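Local coordinates for glycine cleavage system H protein 1 (Mycobacterium marinum, PDB 3TZU) that probably shuttles the methylamine group of glycine from the P protein to the T protein of the glycine cleavage system on a covalently bound lipoyl cofactor, at residues 12-17 with 106-111; 18-23 with 128-133. All coordinates share one frame; numbering follows the deposited sequence.

Both contacts show how one β-hairpin can be fixed by chain distant in sequence. Strands 15-16 and 21-23, neighbours in the antiparallel five-stranded sheet, each take part in one: interaction 1 ties 12-17 to the loop after helix 101-105, and interaction 2 ties the 18-23 side to helix 127-133. The two meet through the backbone bond from I23 to S15 and through Y130, whose ring lies near those of Y16 and H20. Each is partly buried. Interaction 1 pairs an arginine with a backbone carbonyl beside a tyrosine–tyrosine contact; interaction 2 has a buried histidine–tyrosine bond and, at the surface, a glutamine–alanine touch with a water.

Interaction 1 of 2, residues 12-17 with 106-111; sequences GDRSYT and DPYGAG
The carbonyl O of Y108 is gripped by NH1 of R14 at 2.8 Å, in the carbonyl plane and on a lone pair, with an N-H...O angle of 157°. The same guanidinium carries CB of Y108 over one face, 3.5 Å from NH1, while its plane stands 74° from that of the phenol ring. In the arginine chain the bend at chi3 (72°) brings NH1 to the loop, while the preceding residue, D13, lies at the NE edge of the guanidinium, with NE of R14 3.0 Å from OD1 of D13 in a salt bridge. W22 adds a cation-pi contact to this group.

Next to this bond, CE1 of Y108 comes to the edge of the Y16 ring, 4.0 Å from CE2 of Y16, and the two side chains cross at about a right angle. Their hydroxyls are engaged elsewhere, that of Y16 with P11 O and that of Y108 with S42 OG.

The loop contains a type I turn from D106 to G109; D106 O accepts from the backbone N of G109 and, past the turn, of G111. One guanidinium thus joins a carboxylate beside the first hairpin strand to the carbonyl of a folded turn; the carboxylate probably offsets much of the arginine's charge, while the carbonyl helps fix the direction of the group.

Interaction 2 of 2, residues 18-23 with 128-133; sequences ADHEWI and SEYAGQ. With EDO (1,2-ethanediol), chain G.
The one direct hydrogen bond between the segments joins H20 and Y130: ND1 of H20 and OH of Y130 are 2.6 Å apart and nearly linear, at 171°, and either may be the donor. The hydroxyl lies in the plane of the imidazole, at its edge. It also bonds T41 OG1, and NE2 of the histidine bonds E46 O of the second subunit, so both nitrogens of the buried ring have partners and its rotation is probably fixed.

The aromatic rings approach in keeping with this bond. They meet rim to rim, centroids 5.6 Å apart and planes at 72°, with neither over the face of the other. Y130 carries CG anti to its own N (chi1 175°), an orientation that sends the phenol from the helix toward the turn of the hairpin. Over one face of the imidazole, toward its rim, sits A18 O.

Van der Waals and water-mediated contacts lie at the more exposed edge. Q133, its chain extended beyond CG, brings OE1 to 3.8 Å from CB of A18. A water lies 2.9 Å from the same OE1 and reaches A18 O more weakly, at 3.4 Å.

Within the fold, helix 127-133 packs against the turn that leads into strand 21-23. H20 also touches A44 of helix 42-48, and Y130 meets the nearly parallel ring of Y16. The H20–Y130 pair thus joins the C-terminal helix to the hairpin turn, with V43 of helix 42-48 touching both side chains, and H20 reaching the second subunit.

Interaction 1 of 2, residues 12-17 with 106-111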
# COMPACT_ATOMS: atom_id res chain seq x y z
N GLY A 12 -3.51 20.22 4.42
CA GLY A 12 -2.30 21.04 4.34
C GLY A 12 -1.81 21.56 5.68
O GLY A 12 -0.91 22.40 5.70
N ASP A 13 -2.40 21.09 6.78
CA ASP A 13 -2.03 21.57 8.13
C ASP A 13 -0.93 20.74 8.81
O ASP A 13 -0.56 21.03 9.95
CB ASP A 13 -3.28 21.64 9.03
CG ASP A 13 -3.83 20.26 9.43
OD1 ASP A 13 -3.73 19.28 8.64
OD2 ASP A 13 -4.37 20.17 10.56
N ARG A 14 -0.40 19.73 8.13
CA ARG A 14 0.67 18.89 8.70
C ARG A 14 1.74 18.52 7.68
O ARG A 14 1.73 19.03 6.56
CB ARG A 14 0.07 17.65 9.33
CG ARG A 14 -0.68 16.74 8.37
CD ARG A 14 -1.66 15.87 9.13
NE ARG A 14 -2.82 16.61 9.64
CZ ARG A 14 -3.72 16.11 10.50
NH1 ARG A 14 -3.60 14.87 11.00
NH2 ARG A 14 -4.74 16.86 10.88
N SER A 15 2.70 17.68 8.08
CA SER A 15 3.79 17.27 7.18
C SER A 15 3.67 15.79 6.92
O SER A 15 3.01 15.07 7.68
CB SER A 15 5.17 17.60 7.77
OG SER A 15 5.32 18.98 8.07
N TYR A 16 4.34 15.33 5.87
CA TYR A 16 4.18 13.95 5.39
C TYR A 16 5.51 13.32 5.07
O TYR A 16 6.51 14.02 4.87
CB TYR A 16 3.32 13.95 4.13
CG TYR A 16 1.92 14.43 4.38
CD1 TYR A 16 1.61 15.76 4.34
CD2 TYR A 16 0.92 13.55 4.69
CE1 TYR A 16 0.33 16.22 4.61
CE2 TYR A 16 -0.37 13.97 4.92
CZ TYR A 16 -0.66 15.32 4.89
OH TYR A 16 -1.94 15.74 5.13
N THR A 17 5.51 11.99 4.99
CA THR A 17 6.68 11.26 4.52
C THR A 17 6.40 10.48 3.24
O THR A 17 5.27 10.16 2.95
CB THR A 17 7.25 10.34 5.60
OG1 THR A 17 6.37 9.24 5.82
CG2 THR A 17 7.43 11.13 6.89
N ASP A 106 -10.89 7.69 9.83
CA ASP A 106 -10.48 9.03 10.22
C ASP A 106 -8.98 9.05 10.50
O ASP A 106 -8.55 9.28 11.65
CB ASP A 106 -11.26 9.47 11.46
CG ASP A 106 -11.05 10.92 11.81
OD1 ASP A 106 -10.55 11.67 10.94
OD2 ASP A 106 -11.38 11.31 12.95
N PRO A 107 -8.17 8.82 9.45
CA PRO A 107 -6.74 8.64 9.59
C PRO A 107 -6.00 9.86 10.07
O PRO A 107 -4.93 9.73 10.68
CB PRO A 107 -6.28 8.28 8.16
CG PRO A 107 -7.39 8.74 7.26
CD PRO A 107 -8.63 8.54 8.07
N TYR A 108 -6.53 11.05 9.78
CA TYR A 108 -5.92 12.28 10.22
C TYR A 108 -6.44 12.72 11.60
O TYR A 108 -5.84 13.60 12.21
CB TYR A 108 -6.15 13.37 9.17
CG TYR A 108 -5.59 13.00 7.81
CD1 TYR A 108 -4.25 12.70 7.66
CD2 TYR A 108 -6.40 12.89 6.70
CE1 TYR A 108 -3.72 12.31 6.45
CE2 TYR A 108 -5.88 12.51 5.48
CZ TYR A 108 -4.53 12.22 5.37
OH TYR A 108 -3.99 11.85 4.16
N GLY A 109 -7.53 12.12 12.09
CA GLY A 109 -8.17 12.55 13.36
C GLY A 109 -8.11 11.49 14.46
O GLY A 109 -7.06 11.26 15.04
N ALA A 110 -9.23 10.82 14.73
CA ALA A 110 -9.28 9.81 15.79
C ALA A 110 -8.36 8.61 15.53
O ALA A 110 -8.05 7.86 16.45
CB ALA A 110 -10.72 9.36 16.01
N GLY A 111 -7.93 8.41 14.29
CA GLY A 111 -7.02 7.33 13.94
C GLY A 111 -5.52 7.60 14.08
O GLY A 111 -4.72 6.79 13.63

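Interaction 2 of 2, residues 18-23 with 128-133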
# COMPACT_ATOMS: atom_id res chain seq x y z
N ALA A 18 7.46 10.18 2.50
CA ALA A 18 7.39 9.29 1.34
C ALA A 18 6.86 7.90 1.71
O ALA A 18 6.30 7.20 0.86
CB ALA A 18 8.77 9.20 0.67
N ASP A 19 7.01 7.50 2.97
CA ASP A 19 6.48 6.21 3.44
C ASP A 19 5.01 6.23 3.92
O ASP A 19 4.56 5.30 4.59
CB ASP A 19 7.41 5.65 4.52
CG ASP A 19 8.81 5.32 3.96
OD1 ASP A 19 8.96 5.04 2.76
OD2 ASP A 19 9.77 5.35 4.72
N HIS A 20 4.28 7.29 3.56
CA HIS A 20 2.83 7.39 3.78
C HIS A 20 2.39 7.56 5.21
O HIS A 20 1.35 7.06 5.62
CB HIS A 20 2.10 6.22 3.12
CG HIS A 20 2.42 6.06 1.68
ND1 HIS A 20 2.05 6.97 0.77
CD2 HIS A 20 3.17 5.10 1.00
CE1 HIS A 20 2.51 6.59 -0.44
NE2 HIS A 20 3.19 5.45 -0.29
N GLU A 21 3.19 8.32 5.96
CA GLU A 21 2.83 8.79 7.26
C GLU A 21 2.70 10.29 7.27
O GLU A 21 3.15 10.96 6.35
CB GLU A 21 3.87 8.33 8.28
CG GLU A 21 3.85 6.83 8.37
CD GLU A 21 4.71 6.22 9.45
OE1 GLU A 21 4.90 6.81 10.52
OE2 GLU A 21 5.17 5.09 9.21
N TRP A 22 2.08 10.79 8.32
CA TRP A 22 2.06 12.21 8.62
C TRP A 22 2.58 12.46 10.00
O TRP A 22 2.53 11.58 10.84
CB TRP A 22 0.66 12.83 8.44
CG TRP A 22 -0.44 12.16 9.22
CD1 TRP A 22 -1.31 11.15 8.78
CD2 TRP A 22 -0.82 12.40 10.63
NE1 TRP A 22 -2.16 10.78 9.77
CE2 TRP A 22 -1.93 11.49 10.91
CE3 TRP A 22 -0.38 13.26 11.63
CZ2 TRP A 22 -2.55 11.46 12.15
CZ3 TRP A 22 -1.01 13.20 12.88
CH2 TRP A 22 -2.07 12.34 13.13
N ILE A 23 3.06 13.67 10.25
CA ILE A 23 3.45 14.13 11.59
C ILE A 23 2.93 15.56 11.70
O ILE A 23 3.01 16.33 10.74
CB ILE A 23 4.99 14.05 11.82
CG1 ILE A 23 5.35 14.50 13.23
CG2 ILE A 23 5.74 14.87 10.79
CD1 ILE A 23 6.70 13.99 13.74
N SER A 128 1.29 19.28 -0.69
CA SER A 128 1.36 19.41 -2.13
C SER A 128 2.40 18.44 -2.72
O SER A 128 2.11 17.71 -3.69
CB SER A 128 1.67 20.83 -2.56
OG SER A 128 1.76 20.83 -3.96
N GLU A 129 3.59 18.39 -2.12
CA GLU A 129 4.63 17.52 -2.63
C GLU A 129 4.22 16.06 -2.55
O GLU A 129 4.44 15.29 -3.50
CB GLU A 129 5.95 17.73 -1.90
CG GLU A 129 6.51 19.13 -2.13
CD GLU A 129 7.57 19.54 -1.12
OE1 GLU A 129 7.61 19.05 0.03
OE2 GLU A 129 8.39 20.39 -1.48
N TYR A 130 3.58 15.69 -1.44
CA TYR A 130 3.15 14.32 -1.21
C TYR A 130 2.03 13.90 -2.15
O TYR A 130 2.06 12.80 -2.71
CB TYR A 130 2.71 14.16 0.25
CG TYR A 130 2.15 12.81 0.58
CD1 TYR A 130 2.98 11.72 0.81
CD2 TYR A 130 0.78 12.61 0.69
CE1 TYR A 130 2.47 10.47 1.10
CE2 TYR A 130 0.24 11.36 0.99
CZ TYR A 130 1.09 10.29 1.19
OH TYR A 130 0.60 9.06 1.51
N ALA A 131 1.05 14.79 -2.33
CA ALA A 131 -0.02 14.58 -3.30
C ALA A 131 0.56 14.34 -4.69
O ALA A 131 0.10 13.43 -5.38
CB ALA A 131 -1.00 15.74 -3.32
N GLY A 132 1.56 15.14 -5.07
CA GLY A 132 2.29 15.00 -6.34
C GLY A 132 3.03 13.69 -6.52
O GLY A 132 3.00 13.09 -7.59
N GLN A 133 3.67 13.20 -5.46
CA GLN A 133 4.29 11.88 -5.51
C GLN A 133 3.26 10.76 -5.70
O GLN A 133 3.65 9.65 -6.04
CB GLN A 133 5.05 11.57 -4.22
CG GLN A 133 6.34 12.35 -4.04
CD GLN A 133 7.27 11.75 -2.98
OE1 GLN A 133 6.95 10.73 -2.35
NE2 GLN A 133 8.43 12.39 -2.78
C1 EDO G . 2.84 3.25 6.35
O1 EDO G . 2.05 2.07 6.58
C2 EDO G . 3.98 3.27 7.36
O2 EDO G . 5.25 3.72 6.82
O HOH W 1 4.80 9.00 -1.55